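Local structure of single-stranded DNA-binding protein (Thermus aquaticus, 2FXQ) at residues A[150-156]-A[174-180]; A[198-204]-A[216-222]. The protein binds single-stranded DNA as a homodimer and probably recruits partner proteins during DNA replication, recombination and repair. One frame throughout, in Å; residues are numbered along the deposited sequence.

Interaction 1 of 2, residues A[150-156]-A[174-180]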
ATOM      1  N   THR A 150      -3.198 -24.370  14.701  1.00 21.85           N
ATOM      2  CA  THR A 150      -2.592 -23.159  14.126  1.00 21.16           C
ATOM      3  C   THR A 150      -2.590 -22.061  15.192  1.00 18.76           C
ATOM      4  O   THR A 150      -3.640 -21.789  15.738  1.00 17.22           O
ATOM      5  CB  THR A 150      -3.488 -22.646  13.007  1.00 22.93           C
ATOM      6  OG1 THR A 150      -3.738 -23.720  12.114  1.00 26.09           O
ATOM      7  CG2 THR A 150      -2.781 -21.511  12.159  1.00 28.74           C
ATOM      8  N   ALA A 151      -1.459 -21.384  15.397  1.00 19.42           N
ATOM      9  CA  ALA A 151      -1.366 -20.255  16.311  1.00 15.28           C
ATOM     10  C   ALA A 151      -2.159 -19.071  15.790  1.00 16.45           C
ATOM     11  O   ALA A 151      -2.137 -18.747  14.588  1.00 16.67           O
ATOM     12  CB  ALA A 151       0.099 -19.816  16.546  1.00 16.08           C
ATOM     13  N   VAL A 152      -2.852 -18.406  16.703  1.00 17.28           N
ATOM     14  CA  VAL A 152      -3.642 -17.238  16.310  1.00 14.98           C
ATOM     15  C   VAL A 152      -3.686 -16.307  17.510  1.00 16.75           C
ATOM     16  O   VAL A 152      -3.827 -16.746  18.660  1.00 19.33           O
ATOM     17  CB  VAL A 152      -5.055 -17.669  15.812  1.00 15.73           C
ATOM     18  CG1 VAL A 152      -5.808 -18.474  16.848  1.00 15.51           C
ATOM     19  CG2 VAL A 152      -5.927 -16.440  15.335  1.00 20.14           C
ATOM     20  N   VAL A 153      -3.644 -15.020  17.244  1.00 16.96           N
ATOM     21  CA  VAL A 153      -3.716 -14.038  18.305  1.00 19.82           C
ATOM     22  C   VAL A 153      -4.628 -12.866  17.909  1.00 19.84           C
ATOM     23  O   VAL A 153      -4.652 -12.464  16.747  1.00 15.46           O
ATOM     24  CB  VAL A 153      -2.287 -13.518  18.662  1.00 20.46           C
ATOM     25  CG1 VAL A 153      -1.713 -12.621  17.573  1.00 23.49           C
ATOM     26  CG2 VAL A 153      -2.335 -12.803  20.013  1.00 28.58           C
ATOM     27  N   ARG A 154      -5.319 -12.291  18.869  1.00 18.71           N
ATOM     28  CA  ARG A 154      -6.093 -11.074  18.625  1.00 21.95           C
ATOM     29  C   ARG A 154      -5.363  -9.959  19.335  1.00 22.77           C
ATOM     30  O   ARG A 154      -4.977 -10.085  20.512  1.00 24.44           O
ATOM     31  CB  ARG A 154      -7.504 -11.243  19.237  1.00 24.46           C
ATOM     32  CG  ARG A 154      -8.432  -9.998  19.137  1.00 35.38           C
ATOM     33  CD  ARG A 154      -9.923 -10.184  19.727  1.00 49.52           C
ATOM     34  NE  ARG A 154     -10.039 -11.341  20.631  1.00 52.41           N
ATOM     35  CZ  ARG A 154      -9.596 -11.384  21.902  1.00 61.29           C
ATOM     36  NH1 ARG A 154      -9.020 -10.323  22.468  1.00 60.72           N
ATOM     37  NH2 ARG A 154      -9.723 -12.501  22.616  1.00 60.58           N
ATOM     38  N   LEU A 155      -5.177  -8.842  18.673  1.00 18.94           N
ATOM     39  CA  LEU A 155      -4.408  -7.784  19.304  1.00 21.15           C
ATOM     40  C   LEU A 155      -5.356  -6.588  19.325  1.00 21.85           C
ATOM     41  O   LEU A 155      -6.022  -6.334  18.310  1.00 24.39           O
ATOM     42  CB  LEU A 155      -3.170  -7.459  18.412  1.00 21.02           C
ATOM     43  CG  LEU A 155      -2.184  -8.594  18.172  1.00 19.03           C
ATOM     44  CD1 LEU A 155      -1.020  -8.261  17.096  1.00 20.83           C
ATOM     45  CD2 LEU A 155      -1.547  -9.037  19.477  1.00 18.88           C
ATOM     46  N   GLY A 156      -5.403  -5.862  20.434  1.00 18.56           N
ATOM     47  CA  GLY A 156      -6.169  -4.595  20.469  1.00 19.85           C
ATOM     48  C   GLY A 156      -5.226  -3.428  20.311  1.00 21.48           C
ATOM     49  O   GLY A 156      -4.219  -3.340  21.024  1.00 21.44           O
ATOM     50  N   LEU A 174      -8.851  -0.472  17.496  1.00 28.25           N
ATOM     51  CA  LEU A 174      -8.998  -1.354  16.340  1.00 27.15           C
ATOM     52  C   LEU A 174      -8.460  -2.772  16.686  1.00 26.00           C
ATOM     53  O   LEU A 174      -7.489  -2.899  17.407  1.00 29.76           O
ATOM     54  CB  LEU A 174      -8.223  -0.766  15.145  1.00 28.41           C
ATOM     55  CG  LEU A 174      -8.804   0.538  14.592  1.00 33.68           C
ATOM     56  CD1 LEU A 174      -7.861   1.120  13.541  1.00 30.04           C
ATOM     57  CD2 LEU A 174     -10.259   0.404  14.057  1.00 29.82           C
ATOM     58  N   GLU A 175      -9.122  -3.821  16.229  1.00 25.88           N
ATOM     59  CA  GLU A 175      -8.723  -5.199  16.590  1.00 23.49           C
ATOM     60  C   GLU A 175      -7.922  -5.735  15.379  1.00 28.40           C
ATOM     61  O   GLU A 175      -8.271  -5.453  14.218  1.00 27.93           O
ATOM     62  CB  GLU A 175      -9.945  -6.081  16.873  1.00 31.28           C
ATOM     63  CG  GLU A 175     -10.752  -5.686  18.102  1.00 43.52           C
ATOM     64  CD  GLU A 175      -9.943  -5.730  19.392  1.00 55.78           C
ATOM     65  OE1 GLU A 175     -10.238  -4.940  20.350  1.00 60.75           O
ATOM     66  OE2 GLU A 175      -9.013  -6.567  19.451  1.00 59.77           O
ATOM     67  N   VAL A 176      -6.834  -6.456  15.647  1.00 20.78           N
ATOM     68  CA  VAL A 176      -6.029  -7.041  14.547  1.00 18.09           C
ATOM     69  C   VAL A 176      -5.857  -8.522  14.860  1.00 18.81           C
ATOM     70  O   VAL A 176      -5.665  -8.896  16.023  1.00 22.48           O
ATOM     71  CB  VAL A 176      -4.654  -6.334  14.500  1.00 22.32           C
ATOM     72  CG1 VAL A 176      -3.675  -6.985  13.476  1.00 17.70           C
ATOM     73  CG2 VAL A 176      -4.850  -4.863  14.091  1.00 24.08           C
ATOM     74  N   GLN A 177      -5.905  -9.374  13.845  1.00 17.39           N
ATOM     75  CA  GLN A 177      -5.709 -10.810  14.089  1.00 14.38           C
ATOM     76  C   GLN A 177      -4.453 -11.199  13.328  1.00 16.83           C
ATOM     77  O   GLN A 177      -4.211 -10.715  12.212  1.00 14.67           O
ATOM     78  CB  GLN A 177      -6.943 -11.572  13.545  1.00 16.94           C
ATOM     79  CG  GLN A 177      -6.927 -13.036  13.883  1.00 21.13           C
ATOM     80  CD  GLN A 177      -8.236 -13.714  13.490  1.00 37.86           C
ATOM     81  OE1 GLN A 177      -8.880 -14.355  14.324  1.00 40.02           O
ATOM     82  NE2 GLN A 177      -8.629 -13.557  12.233  1.00 39.86           N
ATOM     83  N   ALA A 178      -3.641 -12.068  13.921  1.00 15.68           N
ATOM     84  CA  ALA A 178      -2.450 -12.529  13.243  1.00 16.04           C
ATOM     85  C   ALA A 178      -2.400 -14.029  13.429  1.00 16.79           C
ATOM     86  O   ALA A 178      -2.951 -14.546  14.406  1.00 14.37           O
ATOM     87  CB  ALA A 178      -1.210 -11.900  13.856  1.00 20.53           C
ATOM     88  N   TRP A 179      -1.748 -14.711  12.502  1.00 17.08           N
ATOM     89  CA  TRP A 179      -1.743 -16.178  12.427  1.00 17.80           C
ATOM     90  C   TRP A 179      -0.347 -16.764  12.399  1.00 19.13           C
ATOM     91  O   TRP A 179       0.614 -16.094  11.983  1.00 20.12           O
ATOM     92  CB  TRP A 179      -2.429 -16.650  11.135  1.00 19.23           C
ATOM     93  CG  TRP A 179      -3.840 -16.310  11.122  1.00 24.01           C
ATOM     94  CD1 TRP A 179      -4.404 -15.113  10.717  1.00 26.73           C
ATOM     95  CD2 TRP A 179      -4.926 -17.148  11.534  1.00 24.27           C
ATOM     96  NE1 TRP A 179      -5.775 -15.171  10.866  1.00 27.59           N
ATOM     97  CE2 TRP A 179      -6.121 -16.396  11.379  1.00 30.25           C
ATOM     98  CE3 TRP A 179      -5.020 -18.454  12.021  1.00 27.63           C
ATOM     99  CZ2 TRP A 179      -7.384 -16.918  11.677  1.00 32.61           C
ATOM    100  CZ3 TRP A 179      -6.278 -18.972  12.325  1.00 30.34           C
ATOM    101  CH2 TRP A 179      -7.441 -18.199  12.151  1.00 32.50           C
ATOM    102  N   ARG A 180      -0.235 -18.045  12.777  1.00 20.31           N
ATOM    103  CA  ARG A 180       1.019 -18.818  12.579  1.00 22.21           C
ATOM    104  C   ARG A 180       2.234 -18.146  13.197  1.00 22.17           C
ATOM    105  O   ARG A 180       2.173 -17.702  14.324  1.00 18.10           O
ATOM    106  CB  ARG A 180       1.239 -19.062  11.074  1.00 20.40           C
ATOM    107  CG  ARG A 180       0.100 -19.895  10.474  1.00 23.34           C
ATOM    108  CD  ARG A 180       0.296 -20.264   8.994  1.00 32.71           C
ATOM    109  NE  ARG A 180      -0.730 -21.232   8.587  1.00 33.40           N
ATOM    110  CZ  ARG A 180      -1.692 -21.011   7.711  1.00 44.86           C
ATOM    111  NH1 ARG A 180      -1.802 -19.832   7.111  1.00 50.38           N
ATOM    112  NH2 ARG A 180      -2.555 -21.980   7.428  1.00 46.28           N
TER
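V152 and W179 face each other as a non-hydrogen-bonded pair, and their side chains show how an antiparallel ladder is decorated on one face. V152 CG2 stands 3.7 Å from the centroid of the six-membered ring of W179, a CH-pi contact almost exactly on the ring normal; with CG2 anti to the backbone N (chi1 57° for CG1), the methyl is set over the indole. T150 CG2 comes to the edge of the same ring, 3.8 Å from W179 CE3, and also touches the aliphatic start of R180, whose guanidinium reaches on to the backbone of T41.

The main-chain bonds come in two reciprocal pairs, V153 with A178 and L155 with V176, and A151 O closes the end by accepting from R180 N at 2.7 Å. These strands, 151-160 and 171-179, form a long hairpin of the OB fold in the second SSB domain.

On the opposite face, V153 CG1 meets A178 CB at 3.8 Å, and L155 and V176 pack side by side against strand 129-137, on L137 and L133 respectively.

Among charged groups, E175 bends at chi2 (-60°) and passes OE2 within 3.5 Å of R154 CG, touching the aliphatic chain, while the same OE2 forms a salt bridge with R139.

Interaction 2 of 2, residues A[198-204]-A[216-222]; sequences IGRLVND and QTRVEAL
I198 O accepts a hydrogen bond from L222 N at 2.7 Å, at the corner where the second strand turns away. G199 follows close against the partner backbone, its CA 2.9 Å from E220 O in a short CA-H...O contact.

R200 and E220 then run side by side in the same direction. In this salt bridge R200 grips a single oxygen side-on: NE lies 2.8 Å from E220 OE2 and NH2 3.1 Å from it, with OE2 in the guanidinium plane. NE meets that oxygen from above the carboxylate plane, whereas NH2 is received on the syn lone pair of E220 OE2; the two flat groups are turned 40° apart. R200 NH1 has another partner, the backbone of A39 in the first SSB domain.

The ladder is a hairpin of the OB fold, with strands 194-207 and 213-225 strongly twisted, 140° between their short segments. On its other face L201 CD2 packs 3.5 Å from T217 CG2 and also meets V219 CG2.

V202 exchanges backbone bonds with R218, the one from V202 N to R218 O nearly straight (N-H...O 177°), and V202 CG1 touches E220 OE2 and CB. N203 sends OD1 to the backbone of Y53. Finally D204 meets the chain of R218, which bends at chi2 and chi3: D204 OD2 and R218 NH1, 2.7 Å apart, form a salt bridge in which the hydrogen bond is weak, its N-H pointing well off the line to OD2.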
ATOM      1  N   ILE A 198       0.974  -4.156   8.813  1.00 15.83           N
ATOM      2  CA  ILE A 198       0.634  -4.060   7.408  1.00 16.04           C
ATOM      3  C   ILE A 198      -0.320  -5.246   7.224  1.00 15.66           C
ATOM      4  O   ILE A 198       0.053  -6.369   7.539  1.00 14.25           O
ATOM      5  CB  ILE A 198       1.872  -4.170   6.435  1.00 22.31           C
ATOM      6  CG1 ILE A 198       3.121  -3.319   6.861  1.00 23.64           C
ATOM      7  CG2 ILE A 198       1.401  -3.978   4.926  1.00 20.91           C
ATOM      8  CD1 ILE A 198       3.009  -1.823   6.743  1.00 25.86           C
ATOM      9  N   GLY A 199      -1.541  -5.003   6.781  1.00 18.44           N
ATOM     10  CA  GLY A 199      -2.449  -6.129   6.706  1.00 21.13           C
ATOM     11  C   GLY A 199      -3.508  -5.908   5.649  1.00 21.58           C
ATOM     12  O   GLY A 199      -3.297  -5.160   4.722  1.00 17.11           O
ATOM     13  N   ARG A 200      -4.651  -6.542   5.837  1.00 16.60           N
ATOM     14  CA  ARG A 200      -5.726  -6.436   4.861  1.00 14.93           C
ATOM     15  C   ARG A 200      -7.015  -6.554   5.642  1.00 17.65           C
ATOM     16  O   ARG A 200      -7.033  -7.094   6.753  1.00 18.61           O
ATOM     17  CB  ARG A 200      -5.598  -7.559   3.816  1.00 18.62           C
ATOM     18  CG  ARG A 200      -5.598  -8.970   4.352  1.00 21.84           C
ATOM     19  CD  ARG A 200      -5.485  -9.951   3.162  1.00 27.23           C
ATOM     20  NE  ARG A 200      -5.401 -11.313   3.650  1.00 28.84           N
ATOM     21  CZ  ARG A 200      -5.231 -12.374   2.862  1.00 33.59           C
ATOM     22  NH1 ARG A 200      -5.168 -12.247   1.542  1.00 27.02           N
ATOM     23  NH2 ARG A 200      -5.189 -13.571   3.389  1.00 28.82           N
ATOM     24  N   LEU A 201      -8.103  -6.140   5.016  1.00 15.48           N
ATOM     25  CA  LEU A 201      -9.387  -6.130   5.722  1.00 19.39           C
ATOM     26  C   LEU A 201     -10.124  -7.403   5.377  1.00 24.31           C
ATOM     27  O   LEU A 201     -10.207  -7.770   4.196  1.00 33.17           O
ATOM     28  CB  LEU A 201     -10.196  -4.957   5.171  1.00 29.30           C
ATOM     29  CG  LEU A 201     -10.411  -3.742   6.026  1.00 36.74           C
ATOM     30  CD1 LEU A 201     -11.768  -3.041   5.602  1.00 36.91           C
ATOM     31  CD2 LEU A 201     -10.488  -4.013   7.523  1.00 32.13           C
ATOM     32  N   VAL A 202     -10.554  -8.159   6.393  1.00 24.84           N
ATOM     33  CA  VAL A 202     -11.200  -9.439   6.087  1.00 23.78           C
ATOM     34  C   VAL A 202     -12.546  -9.488   6.797  1.00 23.76           C
ATOM     35  O   VAL A 202     -12.838  -8.686   7.657  1.00 25.13           O
ATOM     36  CB  VAL A 202     -10.328 -10.677   6.541  1.00 21.26           C
ATOM     37  CG1 VAL A 202      -8.955 -10.730   5.794  1.00 20.43           C
ATOM     38  CG2 VAL A 202     -10.091 -10.606   8.023  1.00 26.28           C
ATOM     39  N   ASN A 203     -13.335 -10.519   6.482  1.00 23.63           N
ATOM     40  CA  ASN A 203     -14.611 -10.683   7.138  1.00 26.26           C
ATOM     41  C   ASN A 203     -14.517 -11.954   7.960  1.00 27.65           C
ATOM     42  O   ASN A 203     -14.199 -13.006   7.436  1.00 31.34           O
ATOM     43  CB  ASN A 203     -15.737 -10.876   6.122  1.00 22.14           C
ATOM     44  CG  ASN A 203     -15.970  -9.654   5.242  1.00 29.96           C
ATOM     45  OD1 ASN A 203     -15.769  -9.745   4.074  1.00 34.53           O
ATOM     46  ND2 ASN A 203     -16.460  -8.541   5.809  1.00 25.27           N
ATOM     47  N   ASP A 204     -14.725 -11.835   9.243  1.00 37.58           N
ATOM     48  CA  ASP A 204     -14.700 -13.011  10.146  1.00 43.74           C
ATOM     49  C   ASP A 204     -16.123 -13.459  10.500  1.00 47.42           C
ATOM     50  O   ASP A 204     -17.033 -12.631  10.531  1.00 49.55           O
ATOM     51  CB  ASP A 204     -13.960 -12.668  11.425  1.00 44.65           C
ATOM     52  CG  ASP A 204     -13.539 -13.911  12.200  1.00 57.75           C
ATOM     53  OD1 ASP A 204     -13.699 -15.047  11.669  1.00 63.32           O
ATOM     54  OD2 ASP A 204     -13.051 -13.838  13.351  1.00 62.44           O
ATOM     55  N   GLN A 216     -18.181 -10.008  10.984  1.00 54.82           N
ATOM     56  CA  GLN A 216     -17.456  -8.928  11.635  1.00 54.23           C
ATOM     57  C   GLN A 216     -16.258  -8.615  10.696  1.00 52.93           C
ATOM     58  O   GLN A 216     -15.572  -9.553  10.206  1.00 52.15           O
ATOM     59  CB  GLN A 216     -16.970  -9.420  13.006  1.00 55.26           C
ATOM     60  CG  GLN A 216     -16.181  -8.427  13.873  1.00 67.31           C
ATOM     61  CD  GLN A 216     -15.108  -9.102  14.740  1.00 79.15           C
ATOM     62  OE1 GLN A 216     -15.029 -10.333  14.803  1.00 79.54           O
ATOM     63  NE2 GLN A 216     -14.273  -8.289  15.404  1.00 84.75           N
ATOM     64  N   THR A 217     -16.047  -7.330  10.392  1.00 45.71           N
ATOM     65  CA  THR A 217     -14.874  -6.929   9.609  1.00 40.14           C
ATOM     66  C   THR A 217     -13.720  -6.801  10.590  1.00 35.20           C
ATOM     67  O   THR A 217     -13.883  -6.231  11.659  1.00 37.86           O
ATOM     68  CB  THR A 217     -15.109  -5.591   8.838  1.00 43.48           C
ATOM     69  OG1 THR A 217     -15.931  -5.797   7.675  1.00 43.39           O
ATOM     70  CG2 THR A 217     -13.772  -5.083   8.182  1.00 37.06           C
ATOM     71  N   ARG A 218     -12.542  -7.348  10.262  1.00 32.05           N
ATOM     72  CA  ARG A 218     -11.371  -7.061  11.058  1.00 26.76           C
ATOM     73  C   ARG A 218     -10.120  -6.949  10.143  1.00 18.24           C
ATOM     74  O   ARG A 218     -10.165  -7.274   8.951  1.00 21.07           O
ATOM     75  CB  ARG A 218     -11.021  -8.152  12.074  1.00 35.23           C
ATOM     76  CG  ARG A 218     -12.147  -8.925  12.723  1.00 45.61           C
ATOM     77  CD  ARG A 218     -11.718 -10.366  12.943  1.00 57.63           C
ATOM     78  NE  ARG A 218     -10.726 -10.482  14.007  1.00 59.50           N
ATOM     79  CZ  ARG A 218     -10.824 -11.348  15.026  1.00 66.74           C
ATOM     80  NH1 ARG A 218     -11.869 -12.179  15.110  1.00 62.49           N
ATOM     81  NH2 ARG A 218      -9.872 -11.394  15.960  1.00 64.07           N
ATOM     82  N   VAL A 219      -9.036  -6.574  10.768  1.00 16.27           N
ATOM     83  CA  VAL A 219      -7.760  -6.443  10.055  1.00 20.22           C
ATOM     84  C   VAL A 219      -7.019  -7.736  10.306  1.00 21.93           C
ATOM     85  O   VAL A 219      -6.861  -8.131  11.470  1.00 22.18           O
ATOM     86  CB  VAL A 219      -6.951  -5.226  10.560  1.00 21.14           C
ATOM     87  CG1 VAL A 219      -5.488  -5.249  10.003  1.00 18.17           C
ATOM     88  CG2 VAL A 219      -7.762  -3.888  10.233  1.00 23.47           C
ATOM     89  N   GLU A 220      -6.523  -8.346   9.228  1.00 16.43           N
ATOM     90  CA  GLU A 220      -5.608  -9.475   9.378  1.00 15.04           C
ATOM     91  C   GLU A 220      -4.202  -8.907   9.154  1.00 15.12           C
ATOM     92  O   GLU A 220      -3.925  -8.267   8.096  1.00 18.59           O
ATOM     93  CB  GLU A 220      -5.959 -10.578   8.373  1.00 13.54           C
ATOM     94  CG  GLU A 220      -4.880 -11.682   8.443  1.00 19.00           C
ATOM     95  CD  GLU A 220      -4.867 -12.644   7.263  1.00 32.38           C
ATOM     96  OE1 GLU A 220      -4.111 -13.661   7.387  1.00 34.02           O
ATOM     97  OE2 GLU A 220      -5.565 -12.387   6.252  1.00 28.49           O
ATOM     98  N   ALA A 221      -3.288  -9.084  10.136  1.00 15.85           N
ATOM     99  CA  ALA A 221      -1.865  -8.719   9.948  1.00 19.29           C
ATOM    100  C   ALA A 221      -1.145  -9.613   8.968  1.00 18.36           C
ATOM    101  O   ALA A 221      -1.296 -10.840   9.015  1.00 17.59           O
ATOM    102  CB  ALA A 221      -1.122  -8.748  11.283  1.00 16.19           C
ATOM    103  N   LEU A 222      -0.418  -9.015   8.010  1.00 15.26           N
ATOM    104  CA  LEU A 222       0.441  -9.772   7.123  1.00 17.15           C
ATOM    105  C   LEU A 222       1.917  -9.500   7.460  1.00 17.13           C
ATOM    106  O   LEU A 222       2.763 -10.349   7.200  1.00 21.21           O
ATOM    107  CB  LEU A 222       0.148  -9.425   5.675  1.00 19.08           C
ATOM    108  CG  LEU A 222      -1.317  -9.761   5.292  1.00 24.10           C
ATOM    109  CD1 LEU A 222      -1.568  -9.300   3.845  1.00 33.00           C
ATOM    110  CD2 LEU A 222      -1.628 -11.288   5.434  1.00 25.45           C
TER

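Interaction 1 closes before interaction 2 opens along the chain, yet the two hairpins lie side by side, their centres about 9 Å apart. Strand 171-179 of the first runs parallel to strand 213-225 of the second, and Q177 is the joint: Q177 N to V219 O and A221 N to Q177 O, probable hydrogen bonds each at 2.8 Å. Side chains continue the seam, with W179 packing on E220 and Q177 on R218. Sequential antiparallel hairpins linked by a parallel pairing, together with strand 129-137, which pairs with both 151-160 and 194-207, illustrate how an OB barrel closes. Both belong to the chain's second SSB domain and also reach the first, through R180 and R200.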